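PDB 4B45: tubulin-like protein CetZ2, which binds GTP as a tubulin-like GTPase of the archaeal cytoskeleton and takes part in the control of cell shape. Local coordinates for residues A30-V35 with T91-S96; V213-R218 with Q297-D302. One frame throughout, in Å; residues are numbered along the deposited sequence.

Interaction 1. Residues A30-V35 with T91-S96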
# COMPACT_ATOMS: atom_id res chain seq x y z
N ALA A 30 -9.27 -10.09 -6.25
CA ALA A 30 -9.64 -8.91 -5.47
C ALA A 30 -9.45 -7.66 -6.30
O ALA A 30 -10.12 -6.66 -6.09
CB ALA A 30 -8.79 -8.83 -4.19
N VAL A 31 -8.51 -7.72 -7.24
CA VAL A 31 -8.22 -6.59 -8.11
C VAL A 31 -9.12 -6.71 -9.32
O VAL A 31 -8.96 -7.63 -10.13
CB VAL A 31 -6.75 -6.60 -8.54
CG1 VAL A 31 -6.49 -5.54 -9.58
CG2 VAL A 31 -5.85 -6.39 -7.32
N LEU A 32 -10.10 -5.82 -9.43
CA LEU A 32 -11.09 -5.91 -10.50
C LEU A 32 -10.52 -5.34 -11.78
O LEU A 32 -10.88 -5.76 -12.88
CB LEU A 32 -12.39 -5.19 -10.12
CG LEU A 32 -13.15 -5.70 -8.90
CD1 LEU A 32 -14.58 -5.17 -8.93
CD2 LEU A 32 -13.15 -7.22 -8.85
N ASP A 33 -9.62 -4.38 -11.65
CA ASP A 33 -8.98 -3.79 -12.81
C ASP A 33 -7.77 -3.00 -12.36
O ASP A 33 -7.63 -2.72 -11.17
CB ASP A 33 -9.95 -2.87 -13.56
CG ASP A 33 -9.61 -2.76 -15.03
OD1 ASP A 33 -8.43 -2.50 -15.36
OD2 ASP A 33 -10.52 -2.94 -15.85
N ALA A 34 -6.91 -2.65 -13.30
CA ALA A 34 -5.70 -1.88 -13.03
C ALA A 34 -5.39 -1.03 -14.25
O ALA A 34 -5.43 -1.52 -15.38
CB ALA A 34 -4.53 -2.80 -12.73
N VAL A 35 -5.10 0.25 -14.03
CA VAL A 35 -4.78 1.17 -15.11
C VAL A 35 -3.56 1.98 -14.70
O VAL A 35 -3.46 2.41 -13.56
CB VAL A 35 -5.93 2.15 -15.36
CG1 VAL A 35 -5.65 3.02 -16.58
CG2 VAL A 35 -7.22 1.42 -15.54
N THR A 91 -16.22 -0.80 -11.70
CA THR A 91 -17.55 -1.36 -11.84
C THR A 91 -18.30 -1.20 -10.53
O THR A 91 -17.80 -0.58 -9.59
CB THR A 91 -17.51 -2.83 -12.27
OG1 THR A 91 -17.04 -3.64 -11.18
CG2 THR A 91 -16.62 -3.01 -13.50
N ALA A 92 -19.50 -1.77 -10.48
CA ALA A 92 -20.37 -1.66 -9.32
C ALA A 92 -19.82 -2.48 -8.17
O ALA A 92 -20.07 -2.18 -7.00
CB ALA A 92 -21.76 -2.15 -9.69
N GLU A 93 -19.07 -3.52 -8.51
CA GLU A 93 -18.53 -4.43 -7.52
C GLU A 93 -17.37 -3.83 -6.73
O GLU A 93 -16.97 -4.41 -5.73
CB GLU A 93 -18.09 -5.73 -8.19
CG GLU A 93 -19.25 -6.56 -8.69
CD GLU A 93 -18.83 -7.53 -9.77
OE1 GLU A 93 -17.75 -7.31 -10.38
OE2 GLU A 93 -19.57 -8.51 -10.02
N ALA A 94 -16.85 -2.69 -7.17
CA ALA A 94 -15.67 -2.12 -6.52
C ALA A 94 -15.97 -1.66 -5.10
O ALA A 94 -16.97 -0.98 -4.85
CB ALA A 94 -15.10 -0.96 -7.36
N GLU A 95 -15.11 -2.02 -4.15
CA GLU A 95 -15.36 -1.67 -2.76
C GLU A 95 -14.45 -0.55 -2.30
O GLU A 95 -14.63 0.03 -1.23
CB GLU A 95 -15.23 -2.90 -1.88
CG GLU A 95 -16.39 -3.85 -2.07
CD GLU A 95 -16.21 -5.18 -1.37
OE1 GLU A 95 -15.11 -5.77 -1.47
OE2 GLU A 95 -17.17 -5.65 -0.73
N SER A 96 -13.47 -0.23 -3.14
CA SER A 96 -12.51 0.81 -2.85
C SER A 96 -11.74 1.11 -4.12
O SER A 96 -11.81 0.35 -5.09
CB SER A 96 -11.55 0.35 -1.74
OG SER A 96 -10.78 -0.75 -2.18
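Thr91 meets Leu32 through its hydroxyl oxygen. Thr91 OG1 lies 3.7 Å from Leu32 CD1, a van der Waals contact. The same oxygen also takes a weak hydrogen bond from Glu93 N. Thr91 opens a type I beta turn that closes at Ala94, with a weak backbone bond from Ala94 N to Thr91 O. Glu93 touches with the root of its side chain. Glu93 CB is 3.6 Å from Leu32 CD1, and the two side chains cross at about a right angle. The rest of the glutamate runs on extended, and Glu93 OE1 stays 4.1 Å from Leu32 CD1. At Ala94 the backbone makes the touch, with Ala94 N 3.8 Å from Leu32 CD1. CD1 alone thus touches three residues of the turn, Thr91, Glu93 and Ala94. Leu32 CG stands anti to its own carbonyl carbon (chi1 -61°), and the branch reaches out from the strand to the turn. The contact is van der Waals packing of a leucine methyl on a turn, with no bond between the two segments, at a partly exposed margin of the nucleotide-binding domain. It joins the start of strand 31-38 to the loop between helix 68-85 and strand 96-102. Strand 3-8 lies between these two strands in the sheet, and its Val4 packs on Ala94.

Interaction 2. Residues V213-R218 with Q297-D302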
# COMPACT_ATOMS: atom_id res chain seq x y z
N VAL A 213 -11.62 -3.69 7.15
CA VAL A 213 -10.57 -2.90 6.50
C VAL A 213 -11.02 -1.45 6.37
O VAL A 213 -10.29 -0.51 6.73
CB VAL A 213 -10.19 -3.49 5.12
CG1 VAL A 213 -9.21 -2.60 4.38
CG2 VAL A 213 -9.61 -4.89 5.29
N ILE A 214 -12.26 -1.27 5.90
CA ILE A 214 -12.82 0.06 5.71
C ILE A 214 -12.91 0.84 7.02
O ILE A 214 -12.55 2.02 7.09
CB ILE A 214 -14.21 -0.01 5.06
CG1 ILE A 214 -14.09 -0.68 3.69
CG2 ILE A 214 -14.84 1.39 4.96
CD1 ILE A 214 -15.31 -0.55 2.82
N ASN A 215 -13.37 0.19 8.07
CA ASN A 215 -13.48 0.85 9.36
C ASN A 215 -12.14 1.12 10.05
O ASN A 215 -12.00 2.06 10.84
CB ASN A 215 -14.46 0.09 10.26
CG ASN A 215 -15.88 0.19 9.74
OD1 ASN A 215 -16.14 0.94 8.79
ND2 ASN A 215 -16.80 -0.55 10.36
N THR A 216 -11.14 0.31 9.73
CA THR A 216 -9.79 0.57 10.20
C THR A 216 -9.21 1.84 9.56
O THR A 216 -8.59 2.67 10.24
CB THR A 216 -8.86 -0.65 9.94
OG1 THR A 216 -9.39 -1.79 10.63
CG2 THR A 216 -7.45 -0.37 10.44
N LEU A 217 -9.41 1.99 8.25
CA LEU A 217 -8.89 3.14 7.52
C LEU A 217 -9.76 4.39 7.61
O LEU A 217 -9.35 5.47 7.19
CB LEU A 217 -8.70 2.77 6.05
CG LEU A 217 -7.64 1.68 5.86
CD1 LEU A 217 -7.59 1.19 4.44
CD2 LEU A 217 -6.27 2.22 6.32
N ARG A 218 -10.96 4.23 8.19
CA ARG A 218 -11.98 5.27 8.22
C ARG A 218 -11.53 6.56 8.91
O ARG A 218 -11.98 7.65 8.57
CB ARG A 218 -13.24 4.73 8.89
CG ARG A 218 -14.50 5.53 8.62
CD ARG A 218 -15.75 4.72 8.97
NE ARG A 218 -15.80 4.35 10.38
CZ ARG A 218 -16.70 3.51 10.90
NH1 ARG A 218 -17.60 2.94 10.11
NH2 ARG A 218 -16.69 3.22 12.20
N GLN A 297 -9.78 0.95 19.04
CA GLN A 297 -10.47 0.34 17.90
C GLN A 297 -9.61 -0.72 17.24
O GLN A 297 -9.27 -0.60 16.06
CB GLN A 297 -10.81 1.40 16.85
CG GLN A 297 -11.53 2.62 17.36
CD GLN A 297 -11.88 3.56 16.22
OE1 GLN A 297 -11.25 4.61 16.05
NE2 GLN A 297 -12.86 3.17 15.41
N VAL A 298 -9.24 -1.74 18.01
CA VAL A 298 -8.51 -2.87 17.47
C VAL A 298 -9.51 -3.94 17.07
O VAL A 298 -10.25 -4.47 17.91
CB VAL A 298 -7.51 -3.45 18.49
CG1 VAL A 298 -6.93 -4.76 17.96
CG2 VAL A 298 -6.41 -2.45 18.79
N ARG A 299 -9.54 -4.24 15.78
CA ARG A 299 -10.39 -5.28 15.22
C ARG A 299 -9.53 -6.50 14.89
O ARG A 299 -8.30 -6.39 14.74
CB ARG A 299 -11.08 -4.77 13.94
CG ARG A 299 -12.10 -3.67 14.19
CD ARG A 299 -12.63 -3.06 12.89
NE ARG A 299 -13.88 -2.35 13.13
CZ ARG A 299 -13.96 -1.10 13.56
NH1 ARG A 299 -12.86 -0.39 13.76
NH2 ARG A 299 -15.15 -0.55 13.77
N GLY A 300 -10.17 -7.64 14.71
CA GLY A 300 -9.41 -8.84 14.39
C GLY A 300 -10.21 -9.87 13.64
O GLY A 300 -11.43 -9.92 13.75
N GLY A 301 -9.52 -10.70 12.88
CA GLY A 301 -10.16 -11.78 12.16
C GLY A 301 -9.12 -12.73 11.63
O GLY A 301 -7.93 -12.41 11.60
N ASP A 302 -9.56 -13.91 11.21
CA ASP A 302 -8.62 -14.91 10.71
C ASP A 302 -8.86 -15.18 9.23
O ASP A 302 -9.99 -15.17 8.77
CB ASP A 302 -8.72 -16.21 11.51
CG ASP A 302 -8.30 -16.04 12.96
OD1 ASP A 302 -7.82 -14.93 13.31
OD2 ASP A 302 -8.45 -17.00 13.75
O HOH W 1 -10.03 -1.03 13.23
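Arg299 lays one face of its guanidinium over the CB of Asn215. Asn215 CB stands 3.5 Å above the plane of the Arg299 guanidinium, over the centre of the group. This is helix-on-sheet packing in the C-terminal domain of the tubulin/FtsZ fold: helix 210-217 meets strand 298-304, the outermost strand at this end of the sheet. The arginine chain is extended from CG to NE, which carries its flat end across from the strand to the helix. The Asn215 amide is steeply turned against the guanidinium, the two planes lying 69° apart. Asn215 ND2 comes no nearer than 3.8 Å to Arg299 NH2, too far for a hydrogen bond, so the asparagine meets the guanidinium face by packing of its CB. Glu212, one turn earlier on the helix, forms a long, weak ion pair with Arg299 NE. Arg218 brings a second positive charge to the same spot, with Arg218 NH2 4.4 Å from Arg299 NH2. That proximity is probably unfavourable in itself. Thr216 packs on Leu267 of strand 263-272 and Leu315 of strand 309-319, and its OG1 is hydrogen-bonded to Glu212 O. A water bridges helix and strand. Its oxygen lies at the guanidinium edge, in plane, and accepts from Arg299 NH1 at 2.9 Å. The water oxygen donates to Thr216 OG1 at 2.8 Å and to Gln297 O at 3.0 Å.

Interaction 1 lies in the GTPase domain and interaction 2 in the C-terminal domain. Their centres are about 20 Å apart. Both reach the same long mixed sheet, interaction 1 on strand 31-38, next to the outermost strand 50-53, and interaction 2 on 298-304, the outermost strand at the far end. Along the chain they follow in series. They meet where Glu95 O packs on Ile214 CD1 at 4.1 Å, which brings the loop before strand 96-102 against helix 210-217. Met1 lies at this junction too, touching Ser96, Val213 and Ile214. Neither contact belongs to the GTP site, which includes Gly12, Gly106 and Asn183. Both are structural packing away from the bound nucleotide analogue.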